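Local coordinates for protein carbohydrate binding module (PDB 2W3J) that probably binds uronic acid sugars as a calcium-bearing family 35 carbohydrate-binding module of beta-sandwich fold, at residues M1-V9 with Y25-T33; I57-R68 with D82-Q93. All coordinates share one frame; numbering follows the deposited sequence.

Overall arrangement
Contact 1 builds a calcium site between the chain start and a turn, whereas contact 2 closes the loops at one end of the sandwich; their centres lie about 17 Å apart. They meet where Phe-30 CD2 approaches Trp-92 CH2 at 3.5 Å, an edge-to-face ring pair. Asp-122 joins them through charge, since it binds the calcium of contact 1 and also forms a salt bridge with Arg-58 of contact 2. A second calcium, held by Asp-32 and Thr-33, lies about 4 Å from the nearest atom of the Arg-67 side chain. This ion, ringed by waters beside the loops, probably belongs to the sugar-binding region, as in related family 35 modules.

Contact 1 of 2, residues M1-V9 with Y25-T33; sequences MWLFEESAV and YTGTGFIDT. With CA (calcium ion), chain C; CA (calcium ion), chain B.
Thr-26 stands across the end of the Glu-5 side chain, and the two oxygens of the glutamate divide their work. OE1 of Glu-5 binds the calcium at 2.4 Å, while its OE2 accepts a 2.6 Å hydrogen bond from Thr-26 OG1 on the syn lone pair, so the carboxylate is held at both oxygens. The bend at chi2 (-77°) turns this group towards the ion. Glu-6 divides its carboxylate in the same way: its OE1 lies 2.6 Å from the calcium, and its OE2 receives Thr-28 OG1 at 3.0 Å on the anti lone pair, with a weak additional bond from Thr-28 N. Glu-6 and Thr-28 run alongside each other with opposite sense. The type II' turn from Thr-26 to Gly-29 presents two carbonyls, Thr-26 O and Gly-29 O, each 2.4 Å from the calcium, and Asp-122 completes the shell with its backbone O and OD1. The result is a calcium site of acidic side chains and turn carbonyls within the beta-sandwich module. A valine in place of Thr-26 would probably leave Glu-5 OE2 without its donor and the carboxylate less firmly fixed in rotation. Beside the carboxylate, Ile-31 CD1 packs on Glu-6 CB at 3.7 Å. Further on, Asp-32 OD1 and Thr-33 O share a second calcium with four waters. In the fold, Ile-18 of strand 17-19, the antiparallel partner of strand 30-32, touches both Glu-6 and Ile-31, and the ion joins the end of strand 2-5, the turn leading into strand 30-32 and, through Asp-122, strand 120-126.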
loop_
_atom_site.group_PDB
_atom_site.type_symbol
_atom_site.label_atom_id
_atom_site.label_comp_id
_atom_site.label_asym_id
_atom_site.label_seq_id
_atom_site.Cartn_x
_atom_site.Cartn_y
_atom_site.Cartn_z
ATOM N N MET A 1 0.456 16.016 4.095
ATOM C CA MET A 1 0.542 14.526 3.980
ATOM C C MET A 1 -0.853 13.918 4.074
ATOM O O MET A 1 -1.811 14.568 4.527
ATOM C CB MET A 1 1.423 13.962 5.095
ATOM C CG MET A 1 0.714 13.847 6.444
ATOM S SD MET A 1 0.157 12.167 6.821
ATOM C CE MET A 1 1.737 11.425 7.267
ATOM N N TRP A 2 -0.995 12.658 3.643
ATOM C CA TRP A 2 -2.276 12.008 3.855
ATOM C C TRP A 2 -1.997 10.546 4.194
ATOM O O TRP A 2 -1.149 9.906 3.560
ATOM C CB TRP A 2 -3.208 12.095 2.634
ATOM C CG TRP A 2 -4.600 11.782 3.002
ATOM C CD1 TRP A 2 -5.248 10.586 2.853
ATOM C CD2 TRP A 2 -5.523 12.657 3.664
ATOM N NE1 TRP A 2 -6.520 10.671 3.366
ATOM C CE2 TRP A 2 -6.714 11.934 3.866
ATOM C CE3 TRP A 2 -5.450 13.996 4.090
ATOM C CZ2 TRP A 2 -7.851 12.495 4.465
ATOM C CZ3 TRP A 2 -6.567 14.555 4.679
ATOM C CH2 TRP A 2 -7.751 13.798 4.885
ATOM N N LEU A 3 -2.720 10.042 5.181
ATOM C CA LEU A 3 -2.629 8.639 5.558
ATOM C C LEU A 3 -3.843 7.921 5.037
ATOM O O LEU A 3 -4.985 8.242 5.423
ATOM C CB LEU A 3 -2.545 8.532 7.082
ATOM C CG LEU A 3 -2.540 7.114 7.672
ATOM C CD1 LEU A 3 -1.301 6.368 7.188
ATOM C CD2 LEU A 3 -2.574 7.158 9.244
ATOM N N PHE A 4 -3.618 6.934 4.157
ATOM C CA PHE A 4 -4.703 6.228 3.463
ATOM C C PHE A 4 -4.990 4.871 4.136
ATOM O O PHE A 4 -4.113 4.030 4.183
ATOM C CB PHE A 4 -4.289 5.927 2.005
ATOM C CG PHE A 4 -4.167 7.175 1.143
ATOM C CD1 PHE A 4 -5.189 7.517 0.286
ATOM C CD2 PHE A 4 -3.026 7.972 1.210
ATOM C CE1 PHE A 4 -5.091 8.672 -0.530
ATOM C CE2 PHE A 4 -2.928 9.138 0.420
ATOM C CZ PHE A 4 -3.973 9.465 -0.437
ATOM N N GLU A 5 -6.205 4.714 4.636
ATOM C CA GLU A 5 -6.668 3.494 5.302
ATOM C C GLU A 5 -7.649 2.768 4.394
ATOM O O GLU A 5 -8.382 3.378 3.581
ATOM C CB GLU A 5 -7.385 3.876 6.607
ATOM C CG GLU A 5 -6.478 4.586 7.577
ATOM C CD GLU A 5 -5.520 3.656 8.302
ATOM O OE1 GLU A 5 -5.624 2.411 8.131
ATOM O OE2 GLU A 5 -4.655 4.158 9.072
ATOM N N GLU A 6 -7.734 1.453 4.571
ATOM C CA GLU A 6 -8.782 0.713 3.891
ATOM C C GLU A 6 -10.173 1.219 4.287
ATOM O O GLU A 6 -10.384 1.705 5.412
ATOM C CB GLU A 6 -8.613 -0.778 4.191
ATOM C CG GLU A 6 -8.912 -1.205 5.626
ATOM C CD GLU A 6 -8.004 -0.566 6.691
ATOM O OE1 GLU A 6 -6.800 -0.325 6.424
ATOM O OE2 GLU A 6 -8.500 -0.327 7.829
ATOM N N SER A 7 -11.089 1.143 3.328
ATOM C CA SER A 7 -12.481 1.562 3.513
ATOM C C SER A 7 -12.635 3.066 3.816
ATOM O O SER A 7 -13.672 3.501 4.333
ATOM C CB SER A 7 -13.164 0.714 4.594
ATOM O OG SER A 7 -12.933 -0.671 4.376
ATOM N N ALA A 8 -11.599 3.850 3.548
ATOM C CA ALA A 8 -11.722 5.293 3.732
ATOM C C ALA A 8 -11.594 5.878 2.326
ATOM O O ALA A 8 -11.116 5.197 1.418
ATOM C CB ALA A 8 -10.611 5.833 4.644
ATOM N N VAL A 9 -12.014 7.131 2.125
ATOM C CA VAL A 9 -11.887 7.735 0.799
ATOM C C VAL A 9 -10.421 7.684 0.359
ATOM O O VAL A 9 -9.507 7.851 1.166
ATOM C CB VAL A 9 -12.478 9.204 0.774
ATOM C CG1 VAL A 9 -11.647 10.129 1.637
ATOM C CG2 VAL A 9 -12.517 9.728 -0.617
ATOM N N TYR A 25 -2.903 -2.688 14.033
ATOM C CA TYR A 25 -3.232 -1.916 12.833
ATOM C C TYR A 25 -3.759 -0.512 13.206
ATOM O O TYR A 25 -4.077 -0.217 14.379
ATOM C CB TYR A 25 -4.286 -2.650 11.980
ATOM C CG TYR A 25 -5.490 -3.019 12.821
ATOM C CD1 TYR A 25 -6.514 -2.082 13.083
ATOM C CD2 TYR A 25 -5.589 -4.282 13.368
ATOM C CE1 TYR A 25 -7.591 -2.432 13.874
ATOM C CE2 TYR A 25 -6.665 -4.630 14.174
ATOM C CZ TYR A 25 -7.642 -3.704 14.425
ATOM O OH TYR A 25 -8.699 -4.100 15.223
ATOM N N THR A 26 -3.854 0.351 12.211
ATOM C CA THR A 26 -4.527 1.629 12.367
ATOM C C THR A 26 -5.817 1.605 11.540
ATOM O O THR A 26 -6.036 0.703 10.731
ATOM C CB THR A 26 -3.642 2.793 11.928
ATOM O OG1 THR A 26 -3.260 2.606 10.565
ATOM C CG2 THR A 26 -2.386 2.881 12.798
ATOM N N GLY A 27 -6.715 2.559 11.763
ATOM C CA GLY A 27 -8.010 2.476 11.110
ATOM C C GLY A 27 -8.761 1.246 11.583
ATOM O O GLY A 27 -8.619 0.837 12.753
ATOM N N THR A 28 -9.554 0.654 10.697
ATOM C CA THR A 28 -10.433 -0.474 11.041
ATOM C C THR A 28 -9.734 -1.836 10.960
ATOM O O THR A 28 -10.267 -2.861 11.423
ATOM C CB THR A 28 -11.688 -0.554 10.062
ATOM O OG1 THR A 28 -11.271 -0.949 8.730
ATOM C CG2 THR A 28 -12.400 0.733 9.985
ATOM N N GLY A 29 -8.565 -1.882 10.321
ATOM C CA GLY A 29 -8.006 -3.203 10.027
ATOM C C GLY A 29 -6.934 -3.088 8.982
ATOM O O GLY A 29 -6.236 -2.088 8.933
ATOM N N PHE A 30 -6.817 -4.100 8.143
ATOM C CA PHE A 30 -5.761 -4.096 7.134
ATOM C C PHE A 30 -6.229 -4.990 6.013
ATOM O O PHE A 30 -7.241 -5.701 6.156
ATOM C CB PHE A 30 -4.458 -4.676 7.720
ATOM C CG PHE A 30 -4.637 -5.985 8.452
ATOM C CD1 PHE A 30 -4.601 -7.203 7.768
ATOM C CD2 PHE A 30 -4.833 -5.997 9.833
ATOM C CE1 PHE A 30 -4.769 -8.433 8.431
ATOM C CE2 PHE A 30 -4.966 -7.244 10.505
ATOM C CZ PHE A 30 -4.937 -8.443 9.796
ATOM N N ILE A 31 -5.508 -4.944 4.890
ATOM C CA ILE A 31 -5.813 -5.815 3.757
ATOM C C ILE A 31 -5.074 -7.156 3.877
ATOM O O ILE A 31 -3.884 -7.193 4.084
ATOM C CB ILE A 31 -5.414 -5.156 2.430
ATOM C CG1 ILE A 31 -6.168 -3.822 2.244
ATOM C CG2 ILE A 31 -5.661 -6.110 1.253
ATOM C CD1 ILE A 31 -7.678 -3.890 2.446
ATOM N N ASP A 32 -5.813 -8.246 3.749
ATOM C CA ASP A 32 -5.203 -9.583 3.751
ATOM C C ASP A 32 -5.525 -10.188 2.395
ATOM O O ASP A 32 -6.655 -10.611 2.137
ATOM C CB ASP A 32 -5.813 -10.401 4.906
ATOM C CG ASP A 32 -5.168 -11.746 5.103
ATOM O OD1 ASP A 32 -4.575 -12.286 4.158
ATOM O OD2 ASP A 32 -5.295 -12.293 6.228
ATOM N N THR A 33 -4.565 -10.149 1.471
ATOM C CA THR A 33 -4.880 -10.610 0.124
ATOM C C THR A 33 -4.897 -12.127 0.072
ATOM O O THR A 33 -4.322 -12.793 0.946
ATOM C CB THR A 33 -3.782 -10.182 -0.888
ATOM O OG1 THR A 33 -2.516 -10.613 -0.395
ATOM C CG2 THR A 33 -3.722 -8.669 -1.031
HETATM CA CA CA C . -5.331 0.076 8.512
HETATM CA CA CA B . -2.704 -12.677 2.792
HETATM O O HOH W 1 -10.120 2.275 8.307
HETATM O O HOH W 2 -13.292 -1.796 6.770
HETATM O O HOH W 3 -1.925 -10.386 2.864
HETATM O O HOH W 4 -1.154 -12.819 0.946
HETATM O O HOH W 5 -2.906 -15.014 3.040
HETATM O O HOH W 6 -1.468 -12.676 5.010
#

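Contact 2 of 2, residues I57-R68 with D82-Q93; sequences IRFGNGGTSARR and DFPTNSNWTQWQ
The Phe-59 ring is sandwiched: Phe-83 directs its edge onto the centre of one face in a T-shaped pair, planes at 77° and centroids 4.8 Å apart, while Gln-93 CB makes a CH-pi contact with the opposite face, 3.7 Å from the centroid. Pro-84 O lies at the ring edge. On Trp-92 the Arg-58 guanidinium lies flat, planes 15° apart; an extended chain carries it there, and Asp-122 forms its salt bridge. Trp-89 covers the backbone of Gly-62, whose CA lies 3.7 Å from the centroid of the five-membered ring, over its face, a CH-pi contact; a side chain at this glycine would clash. At the edge of the same indole comes Arg-67 NH2, while Arg-67 NH1 hydrogen-bonds Leu-118 O, and His-22 stacks on Trp-89.

Asn-61 fastens the two loops. Its side chain swings away from its own N (chi1 -179°), which carries ND2 between Phe-83 O, at 2.9 Å, and Ser-65 O, both in the amide plane, while OD1 closes an Asx turn with Gly-63 N. Arg-67 N reaches Phe-83 O from the other face of that carbonyl, and Thr-85 OG1 donates to Gly-63 O at 2.7 Å. This packing joins loops at one end of the sandwich, near the second calcium. Where they enter the sheet, Phe-59 and Gln-93 form an antiparallel hydrogen-bonded pair, the start of the ladder between strands 51-60 and 93-101; strand 120-126 flanks strand 51-60 on its other side.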
loop_
_atom_site.group_PDB
_atom_site.type_symbol
_atom_site.label_atom_id
_atom_site.label_comp_id
_atom_site.label_asym_id
_atom_site.label_seq_id
_atom_site.Cartn_x
_atom_site.Cartn_y
_atom_site.Cartn_z
ATOM N N ILE A 57 4.678 2.584 3.434
ATOM C CA ILE A 57 3.676 1.517 3.544
ATOM C C ILE A 57 3.894 0.792 4.836
ATOM O O ILE A 57 5.015 0.379 5.138
ATOM C CB ILE A 57 3.818 0.523 2.359
ATOM C CG1 ILE A 57 3.595 1.287 1.046
ATOM C CG2 ILE A 57 2.763 -0.625 2.489
ATOM C CD1 ILE A 57 3.971 0.471 -0.254
ATOM N N ARG A 58 2.838 0.682 5.653
ATOM C CA ARG A 58 2.966 -0.030 6.926
ATOM C C ARG A 58 2.325 -1.411 6.741
ATOM O O ARG A 58 1.240 -1.532 6.183
ATOM C CB ARG A 58 2.258 0.734 8.047
ATOM C CG ARG A 58 2.484 0.169 9.437
ATOM C CD ARG A 58 1.923 1.146 10.509
ATOM N NE ARG A 58 2.255 0.712 11.868
ATOM C CZ ARG A 58 1.416 0.084 12.698
ATOM N NH1 ARG A 58 0.181 -0.241 12.316
ATOM N NH2 ARG A 58 1.846 -0.254 13.912
ATOM N N PHE A 59 3.017 -2.452 7.178
ATOM C CA PHE A 59 2.607 -3.801 6.807
ATOM C C PHE A 59 2.973 -4.812 7.866
ATOM O O PHE A 59 3.862 -4.565 8.723
ATOM C CB PHE A 59 3.260 -4.213 5.452
ATOM C CG PHE A 59 4.771 -4.392 5.514
ATOM C CD1 PHE A 59 5.342 -5.667 5.717
ATOM C CD2 PHE A 59 5.610 -3.299 5.347
ATOM C CE1 PHE A 59 6.734 -5.833 5.750
ATOM C CE2 PHE A 59 7.015 -3.449 5.388
ATOM C CZ PHE A 59 7.578 -4.717 5.576
ATOM N N GLY A 60 2.287 -5.948 7.797
ATOM C CA GLY A 60 2.597 -7.076 8.665
ATOM C C GLY A 60 3.032 -8.242 7.808
ATOM O O GLY A 60 2.419 -8.577 6.780
ATOM N N ASN A 61 4.132 -8.838 8.217
ATOM C CA ASN A 61 4.579 -10.080 7.582
ATOM C C ASN A 61 5.415 -10.881 8.578
ATOM O O ASN A 61 6.581 -10.579 8.844
ATOM C CB ASN A 61 5.369 -9.825 6.271
ATOM C CG ASN A 61 5.812 -11.143 5.627
ATOM O OD1 ASN A 61 5.329 -12.194 6.030
ATOM N ND2 ASN A 61 6.715 -11.085 4.611
ATOM N N GLY A 62 4.786 -11.899 9.146
ATOM C CA GLY A 62 5.492 -12.834 10.047
ATOM C C GLY A 62 5.517 -14.216 9.421
ATOM O O GLY A 62 5.759 -15.203 10.106
ATOM N N GLY A 63 5.309 -14.274 8.110
ATOM C CA GLY A 63 5.253 -15.530 7.357
ATOM C C GLY A 63 6.610 -16.133 7.052
ATOM O O GLY A 63 7.660 -15.688 7.550
ATOM N N THR A 64 6.605 -17.175 6.228
ATOM C CA THR A 64 7.837 -17.934 6.062
ATOM C C THR A 64 8.802 -17.262 5.079
ATOM O O THR A 64 9.979 -17.630 5.013
ATOM C CB THR A 64 7.543 -19.421 5.684
ATOM O OG1 THR A 64 6.584 -19.453 4.636
ATOM C CG2 THR A 64 6.895 -20.156 6.862
ATOM N N SER A 65 8.342 -16.259 4.322
ATOM C CA SER A 65 9.256 -15.583 3.426
ATOM C C SER A 65 8.858 -14.125 3.165
ATOM O O SER A 65 7.778 -13.687 3.582
ATOM C CB SER A 65 9.335 -16.344 2.116
ATOM O OG SER A 65 8.119 -16.174 1.400
ATOM N N ALA A 66 9.736 -13.393 2.479
ATOM C CA ALA A 66 9.417 -12.036 2.024
ATOM C C ALA A 66 8.255 -12.131 1.049
ATOM O O ALA A 66 8.007 -13.199 0.483
ATOM C CB ALA A 66 10.648 -11.380 1.388
ATOM N N ARG A 67 7.483 -11.052 0.895
ATOM C CA ARG A 67 6.370 -11.043 -0.041
ATOM C C ARG A 67 6.573 -9.910 -1.020
ATOM O O ARG A 67 5.932 -8.868 -0.950
ATOM C CB ARG A 67 5.052 -10.878 0.700
ATOM C CG ARG A 67 4.744 -12.121 1.533
ATOM C CD ARG A 67 3.344 -12.101 2.104
ATOM N NE ARG A 67 3.198 -13.204 3.067
ATOM C CZ ARG A 67 2.104 -13.398 3.793
ATOM N NH1 ARG A 67 1.058 -12.597 3.616
ATOM N NH2 ARG A 67 2.047 -14.410 4.672
ATOM N N ARG A 68 7.497 -10.121 -1.945
ATOM C CA ARG A 68 7.858 -9.055 -2.878
ATOM C C ARG A 68 6.646 -8.543 -3.646
ATOM O O ARG A 68 5.768 -9.304 -4.037
ATOM C CB ARG A 68 8.988 -9.540 -3.803
ATOM C CG ARG A 68 10.266 -9.835 -3.026
ATOM C CD ARG A 68 11.477 -10.174 -3.930
ATOM N NE ARG A 68 11.895 -9.061 -4.787
ATOM C CZ ARG A 68 12.720 -8.093 -4.401
ATOM N NH1 ARG A 68 13.188 -8.069 -3.158
ATOM N NH2 ARG A 68 13.061 -7.138 -5.250
ATOM N N ASP A 82 10.659 -5.478 -1.075
ATOM C CA ASP A 82 10.850 -6.843 -0.572
ATOM C C ASP A 82 9.725 -7.297 0.392
ATOM O O ASP A 82 9.278 -8.441 0.324
ATOM C CB ASP A 82 12.179 -6.906 0.171
ATOM C CG ASP A 82 12.666 -8.330 0.392
ATOM O OD1 ASP A 82 12.665 -9.127 -0.587
ATOM O OD2 ASP A 82 13.050 -8.651 1.563
ATOM N N PHE A 83 9.316 -6.409 1.315
ATOM C CA PHE A 83 8.367 -6.811 2.384
ATOM C C PHE A 83 8.817 -8.057 3.144
ATOM O O PHE A 83 8.180 -9.105 3.098
ATOM C CB PHE A 83 6.967 -7.031 1.811
ATOM C CG PHE A 83 6.336 -5.783 1.265
ATOM C CD1 PHE A 83 5.665 -4.886 2.118
ATOM C CD2 PHE A 83 6.389 -5.502 -0.083
ATOM C CE1 PHE A 83 5.050 -3.715 1.596
ATOM C CE2 PHE A 83 5.813 -4.331 -0.597
ATOM C CZ PHE A 83 5.145 -3.443 0.247
ATOM N N PRO A 84 9.944 -7.944 3.826
ATOM C CA PRO A 84 10.549 -9.074 4.493
ATOM C C PRO A 84 9.678 -9.568 5.628
ATOM O O PRO A 84 8.866 -8.801 6.187
ATOM C CB PRO A 84 11.827 -8.483 5.067
ATOM C CG PRO A 84 11.533 -7.033 5.259
ATOM C CD PRO A 84 10.716 -6.706 4.018
ATOM N N THR A 85 9.851 -10.839 5.978
ATOM C CA THR A 85 9.238 -11.333 7.201
ATOM C C THR A 85 10.093 -11.038 8.444
ATOM O O THR A 85 11.332 -11.066 8.391
ATOM C CB THR A 85 8.966 -12.828 7.115
ATOM O OG1 THR A 85 8.497 -13.284 8.382
ATOM C CG2 THR A 85 10.261 -13.609 6.790
ATOM N N ASN A 86 9.452 -10.766 9.579
ATOM C CA ASN A 86 10.158 -10.747 10.850
ATOM C C ASN A 86 9.653 -11.846 11.815
ATOM O O ASN A 86 9.989 -11.818 12.994
ATOM C CB ASN A 86 10.034 -9.361 11.517
ATOM C CG ASN A 86 8.589 -9.008 11.819
ATOM O OD1 ASN A 86 7.699 -9.813 11.549
ATOM N ND2 ASN A 86 8.351 -7.806 12.384
ATOM N N SER A 87 8.842 -12.778 11.320
ATOM C CA SER A 87 8.332 -13.903 12.126
ATOM C C SER A 87 7.597 -13.402 13.341
ATOM O O SER A 87 7.510 -14.096 14.343
ATOM C CB SER A 87 9.487 -14.821 12.599
ATOM O OG SER A 87 10.169 -15.371 11.470
ATOM N N ASN A 88 7.063 -12.188 13.264
ATOM C CA ASN A 88 6.422 -11.580 14.406
ATOM C C ASN A 88 5.262 -10.685 13.948
ATOM O O ASN A 88 5.451 -9.502 13.596
ATOM C CB ASN A 88 7.426 -10.733 15.213
ATOM C CG ASN A 88 6.851 -10.260 16.541
ATOM O OD1 ASN A 88 5.626 -10.165 16.718
ATOM N ND2 ASN A 88 7.722 -9.909 17.461
ATOM N N TRP A 89 4.065 -11.257 13.982
ATOM C CA TRP A 89 2.869 -10.550 13.480
ATOM C C TRP A 89 2.455 -9.436 14.421
ATOM O O TRP A 89 1.566 -8.655 14.085
ATOM C CB TRP A 89 1.706 -11.532 13.351
ATOM C CG TRP A 89 1.889 -12.541 12.277
ATOM C CD1 TRP A 89 2.223 -13.849 12.428
ATOM C CD2 TRP A 89 1.756 -12.313 10.856
ATOM N NE1 TRP A 89 2.301 -14.460 11.189
ATOM C CE2 TRP A 89 2.010 -13.540 10.213
ATOM C CE3 TRP A 89 1.423 -11.191 10.071
ATOM C CZ2 TRP A 89 1.940 -13.684 8.819
ATOM C CZ3 TRP A 89 1.368 -11.345 8.673
ATOM C CH2 TRP A 89 1.601 -12.585 8.080
ATOM N N THR A 90 3.055 -9.375 15.615
ATOM C CA THR A 90 2.749 -8.267 16.539
ATOM C C THR A 90 3.590 -7.016 16.264
ATOM O O THR A 90 3.287 -5.920 16.764
ATOM C CB THR A 90 2.912 -8.630 18.022
ATOM O OG1 THR A 90 4.301 -8.529 18.411
ATOM C CG2 THR A 90 2.376 -10.042 18.296
ATOM N N GLN A 91 4.636 -7.190 15.476
ATOM C CA GLN A 91 5.528 -6.088 15.157
ATOM C C GLN A 91 5.316 -5.677 13.707
ATOM O O GLN A 91 5.777 -6.339 12.759
ATOM C CB GLN A 91 6.984 -6.487 15.411
ATOM C CG GLN A 91 7.998 -5.443 14.967
ATOM C CD GLN A 91 7.934 -4.177 15.808
ATOM O OE1 GLN A 91 8.286 -4.190 16.985
ATOM N NE2 GLN A 91 7.469 -3.082 15.209
ATOM N N TRP A 92 4.563 -4.610 13.529
ATOM C CA TRP A 92 4.291 -4.103 12.201
ATOM C C TRP A 92 5.579 -3.461 11.674
ATOM O O TRP A 92 6.448 -3.051 12.466
ATOM C CB TRP A 92 3.140 -3.087 12.278
ATOM C CG TRP A 92 1.837 -3.761 12.610
ATOM C CD1 TRP A 92 1.399 -4.176 13.841
ATOM C CD2 TRP A 92 0.841 -4.152 11.669
ATOM N NE1 TRP A 92 0.152 -4.781 13.724
ATOM C CE2 TRP A 92 -0.207 -4.779 12.400
ATOM C CE3 TRP A 92 0.712 -4.008 10.280
ATOM C CZ2 TRP A 92 -1.355 -5.276 11.778
ATOM C CZ3 TRP A 92 -0.427 -4.523 9.664
ATOM C CH2 TRP A 92 -1.451 -5.119 10.419
ATOM N N GLN A 93 5.701 -3.381 10.347
ATOM C CA GLN A 93 6.944 -2.909 9.713
ATOM C C GLN A 93 6.586 -1.767 8.792
ATOM O O GLN A 93 5.419 -1.576 8.451
ATOM C CB GLN A 93 7.569 -4.036 8.891
ATOM C CG GLN A 93 7.902 -5.300 9.732
ATOM C CD GLN A 93 8.494 -6.401 8.872
ATOM O OE1 GLN A 93 7.930 -7.500 8.740
ATOM N NE2 GLN A 93 9.660 -6.119 8.289
HETATM O O HOH W 7 5.602 -8.209 10.638
HETATM O O HOH W 8 9.379 -17.103 9.497
#